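Local atomic coordinates of phosphotriesterase homology protein (Escherichia coli, PDB entry 1BF6), a protein that hydrolyses phosphorylated glyceryl acetates and aromatic acetates and propionates, using two zinc ions bound in each subunit. Residues P89-V92 and A93-V97; I125-E129 and G130-P134. All blocks are in the same frame, centred on the assembly; numbering follows the deposited sequence.

Contact 1 of 2, residues P89-V92 and A93-V97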
loop_
_atom_site.group_PDB
_atom_site.type_symbol
_atom_site.label_atom_id
_atom_site.label_comp_id
_atom_site.label_asym_id
_atom_site.label_seq_id
_atom_site.Cartn_x
_atom_site.Cartn_y
_atom_site.Cartn_z
ATOM N N PRO A 89 11.482 13.077 -8.863
ATOM C CA PRO A 89 12.244 13.474 -10.055
ATOM C C PRO A 89 12.312 15.012 -9.940
ATOM O O PRO A 89 11.558 15.615 -9.161
ATOM C CB PRO A 89 11.316 13.084 -11.211
ATOM C CG PRO A 89 10.497 11.967 -10.648
ATOM C CD PRO A 89 10.220 12.408 -9.240
ATOM N N GLU A 90 13.206 15.642 -10.699
ATOM C CA GLU A 90 13.361 17.102 -10.672
ATOM C C GLU A 90 12.065 17.856 -10.966
ATOM O O GLU A 90 11.776 18.874 -10.339
ATOM C CB GLU A 90 14.417 17.541 -11.701
ATOM C CG GLU A 90 15.798 16.892 -11.534
ATOM C CD GLU A 90 16.547 17.367 -10.291
ATOM O OE1 GLU A 90 16.056 18.298 -9.605
ATOM O OE2 GLU A 90 17.640 16.813 -10.007
ATOM N N HIS A 91 11.282 17.331 -11.905
ATOM C CA HIS A 91 10.035 17.971 -12.322
ATOM C C HIS A 91 8.909 18.122 -11.297
ATOM O O HIS A 91 7.915 18.805 -11.564
ATOM C CB HIS A 91 9.526 17.377 -13.643
ATOM C CG HIS A 91 9.031 15.963 -13.546
ATOM N ND1 HIS A 91 9.672 14.910 -14.159
ATOM C CD2 HIS A 91 7.896 15.449 -13.008
ATOM C CE1 HIS A 91 8.951 13.812 -14.018
ATOM N NE2 HIS A 91 7.868 14.112 -13.323
ATOM N N VAL A 92 9.032 17.475 -10.138
ATOM C CA VAL A 92 8.000 17.650 -9.125
ATOM C C VAL A 92 8.062 19.107 -8.634
ATOM O O VAL A 92 7.034 19.719 -8.337
ATOM C CB VAL A 92 8.156 16.656 -7.948
ATOM C CG1 VAL A 92 7.190 17.012 -6.817
ATOM C CG2 VAL A 92 7.901 15.242 -8.446
ATOM N N ALA A 93 9.264 19.679 -8.599
ATOM C CA ALA A 93 9.422 21.063 -8.159
ATOM C C ALA A 93 9.059 22.080 -9.249
ATOM O O ALA A 93 8.469 23.115 -8.952
ATOM C CB ALA A 93 10.851 21.311 -7.669
ATOM N N THR A 94 9.387 21.763 -10.501
ATOM C CA THR A 94 9.142 22.672 -11.620
ATOM C C THR A 94 7.747 22.650 -12.224
ATOM O O THR A 94 7.312 23.640 -12.824
ATOM C CB THR A 94 10.194 22.508 -12.723
ATOM O OG1 THR A 94 10.129 21.190 -13.281
ATOM C CG2 THR A 94 11.585 22.778 -12.160
ATOM N N ARG A 95 7.042 21.526 -12.099
ATOM C CA ARG A 95 5.670 21.471 -12.604
ATOM C C ARG A 95 4.758 22.097 -11.545
ATOM O O ARG A 95 5.138 22.223 -10.376
ATOM C CB ARG A 95 5.245 20.028 -12.899
ATOM C CG ARG A 95 5.901 19.473 -14.137
ATOM C CD ARG A 95 5.515 18.054 -14.404
ATOM N NE ARG A 95 6.350 17.487 -15.455
ATOM C CZ ARG A 95 6.264 16.236 -15.894
ATOM N NH1 ARG A 95 5.367 15.402 -15.378
ATOM N NH2 ARG A 95 7.101 15.807 -16.827
ATOM N N SER A 96 3.591 22.572 -11.966
ATOM C CA SER A 96 2.648 23.168 -11.022
ATOM C C SER A 96 1.824 22.034 -10.416
ATOM O O SER A 96 1.711 20.950 -11.009
ATOM C CB SER A 96 1.697 24.117 -11.751
ATOM O OG SER A 96 0.802 23.379 -12.578
ATOM N N VAL A 97 1.217 22.305 -9.266
ATOM C CA VAL A 97 0.371 21.319 -8.600
ATOM C C VAL A 97 -0.739 20.826 -9.550
ATOM O O VAL A 97 -1.102 19.653 -9.527
ATOM C CB VAL A 97 -0.193 21.883 -7.261
ATOM C CG1 VAL A 97 -1.093 23.089 -7.508
ATOM C CG2 VAL A 97 -0.938 20.805 -6.488
#
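With CG of His91 set between its own backbone N and carbonyl carbon (chi1 69°), the imidazole swings to the side where Arg95 runs. Arg95 turns CG away from its carbonyl carbon (chi1 -73°) and continues as an extended chain from CG to NE that brings the two side chains side by side, pointing the same way. The guanidinium ends flat on one face of the His91 ring, the planes 13° apart and the centres 3.6 Å from each other. CZ of Arg95 comes within 3.4 Å of His91 CD2; the stack is offset, CZ lying toward the ring's rim while CD2 sits over the middle of the guanidinium. On the opposite face of the imidazole rests CB of Pro89. Tyr57 meets the ring edge-to-face, and a hydrogen bond between His91 NE2 and Tyr82 OH further limits rotation about CB-CG. NH2 of Arg95 bonds to a bound glycerol, probably from the crystallisation liquor, and NH1 has a long, weak ion pair with Glu103.

This is a short, weakly bonded helical turn, about 91-94, on the connection between strand 75-80 and helix 97-109 of the TIM barrel. Its backbone bonds are few: Arg95 N donates to His91 O at 2.9 Å, an i+4 to i bond spanning the stacked pair, and Ala93 N donates to Glu90 O at 3.2 Å, an i+3 to i bond. The hydroxyl of Thr94 tucks against the same turn, with OG1 3.4 Å from His91 CA. CB of the buried Val92 points away from 93-97 although it touches that segment, and the side chain packs on Val139 of helix 134-150, whose Lys138 NZ hydrogen-bonds both Val92 O and Arg95 O.

Contact 2 of 2, residues I125-E129 and G130-P134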
loop_
_atom_site.group_PDB
_atom_site.type_symbol
_atom_site.label_atom_id
_atom_site.label_comp_id
_atom_site.label_asym_id
_atom_site.label_seq_id
_atom_site.Cartn_x
_atom_site.Cartn_y
_atom_site.Cartn_z
ATOM N N ILE A 125 1.642 7.631 -1.810
ATOM C CA ILE A 125 2.108 8.993 -1.644
ATOM C C ILE A 125 2.649 9.166 -0.245
ATOM O O ILE A 125 1.940 8.991 0.748
ATOM C CB ILE A 125 1.030 10.033 -2.076
ATOM C CG1 ILE A 125 -0.203 9.963 -1.194
ATOM C CG2 ILE A 125 0.594 9.748 -3.536
ATOM C CD1 ILE A 125 -1.203 11.090 -1.484
ATOM N N GLY A 126 3.948 9.437 -0.170
ATOM C CA GLY A 126 4.570 9.554 1.128
ATOM C C GLY A 126 5.133 10.864 1.620
ATOM O O GLY A 126 5.221 11.869 0.905
ATOM N N THR A 127 5.455 10.843 2.903
ATOM C CA THR A 127 6.064 11.968 3.575
ATOM C C THR A 127 7.355 11.449 4.212
ATOM O O THR A 127 7.543 10.231 4.370
ATOM C CB THR A 127 5.129 12.590 4.634
ATOM O OG1 THR A 127 4.612 11.561 5.486
ATOM C CG2 THR A 127 3.967 13.340 3.959
ATOM N N SER A 128 8.257 12.367 4.537
ATOM C CA SER A 128 9.543 12.007 5.126
ATOM C C SER A 128 9.425 11.701 6.617
ATOM O O SER A 128 8.369 11.900 7.222
ATOM C CB SER A 128 10.561 13.134 4.882
ATOM O OG SER A 128 10.871 13.230 3.503
ATOM N N GLU A 129 10.511 11.212 7.210
ATOM C CA GLU A 129 10.504 10.891 8.628
ATOM C C GLU A 129 10.394 12.120 9.529
ATOM O O GLU A 129 11.298 12.961 9.571
ATOM C CB GLU A 129 11.746 10.073 8.997
ATOM C CG GLU A 129 11.788 9.649 10.465
ATOM C CD GLU A 129 12.898 8.637 10.777
ATOM O OE1 GLU A 129 13.647 8.222 9.855
ATOM O OE2 GLU A 129 13.000 8.238 11.953
ATOM N N GLY A 130 9.268 12.234 10.227
ATOM C CA GLY A 130 9.066 13.333 11.148
ATOM C C GLY A 130 8.774 14.688 10.529
ATOM O O GLY A 130 8.757 15.699 11.234
ATOM N N LYS A 131 8.519 14.717 9.228
ATOM C CA LYS A 131 8.224 15.980 8.560
ATOM C C LYS A 131 7.599 15.810 7.187
ATOM O O LYS A 131 7.793 14.796 6.522
ATOM C CB LYS A 131 9.503 16.821 8.412
ATOM C CG LYS A 131 10.504 16.196 7.477
ATOM C CD LYS A 131 11.733 17.056 7.215
ATOM C CE LYS A 131 12.671 16.313 6.257
ATOM N NZ LYS A 131 13.892 17.081 5.896
ATOM N N ILE A 132 6.806 16.803 6.795
ATOM C CA ILE A 132 6.205 16.834 5.470
ATOM C C ILE A 132 6.937 18.001 4.805
ATOM O O ILE A 132 6.840 19.148 5.259
ATOM C CB ILE A 132 4.680 17.116 5.505
ATOM C CG1 ILE A 132 3.951 15.992 6.258
ATOM C CG2 ILE A 132 4.146 17.247 4.085
ATOM C CD1 ILE A 132 2.438 16.156 6.328
ATOM N N THR A 133 7.739 17.691 3.795
ATOM C CA THR A 133 8.513 18.717 3.093
ATOM C C THR A 133 7.597 19.499 2.136
ATOM O O THR A 133 6.491 19.052 1.818
ATOM C CB THR A 133 9.636 18.076 2.244
ATOM O OG1 THR A 133 9.053 17.415 1.111
ATOM C CG2 THR A 133 10.441 17.062 3.070
ATOM N N PRO A 134 8.038 20.691 1.688
ATOM C CA PRO A 134 7.225 21.488 0.762
ATOM C C PRO A 134 6.827 20.705 -0.501
ATOM O O PRO A 134 5.691 20.817 -0.973
ATOM C CB PRO A 134 8.157 22.655 0.428
ATOM C CG PRO A 134 8.843 22.893 1.721
ATOM C CD PRO A 134 9.185 21.473 2.184
#
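The methyl CG2 of Thr127 packs on Ile132 just beyond the ends of a tight turn, the two side chains crossing at a slant, with Thr127 CG2 3.5 Å from Ile132 CG1. The methyl also lies 3.9 Å from Ile132 CG2 and 4.0 Å from Ile132 CD1, so it meets both branches of the isoleucine. Next along the chain, Ser128 CB approaches CG of Lys131 at 4.0 Å. Its OG, turned away from the carbonyl carbon (chi1 -68°), comes within 3.9 Å of Thr133 CG2.

Between these side chains the backbone reverses in a type II beta turn from Ser128 to Lys131. The closing bond from Lys131 N to Ser128 O is nearly straight (173°) but weak, at 3.5 Å. Gly130 takes the positive phi of the turn's third position.

Farther out, Thr127 OG1 hydrogen-bonds Gln167 NE2, while Glu136 grips two points of the loop, Ser128 OG through OE2 and Thr133 N through OE1. Thr133 is the N-cap of helix 134-150; its OG1 caps a backbone N of that helix and also bonds Asp85 OD1. Backbone hydrogen bonding joins Thr127 to His157, a zinc ligand. Coming after strand 122-126 and before helix 134-150, the turn lies in a beta-alpha loop at the C-terminal end of a TIM-barrel strand.

Contact 1 and contact 2 follow one another along the chain and lie on the same side of its centre, with their own centres 16 Å apart and nearest atoms about 7 Å apart, so they do not touch. Helix 134-150 links them: 130-134 leads into its start, while Val92, Ala93 and Val97 of contact 1 pack on its side chains. Their relation to the dinuclear zinc site differs. The side chain of Thr127 in contact 2 is about 6 Å from that of the zinc ligand His157 and about 10 Å from a zinc ion. Contact 1 is a surface feature, centred 24 Å from the chain's centre and away from the annotated sites.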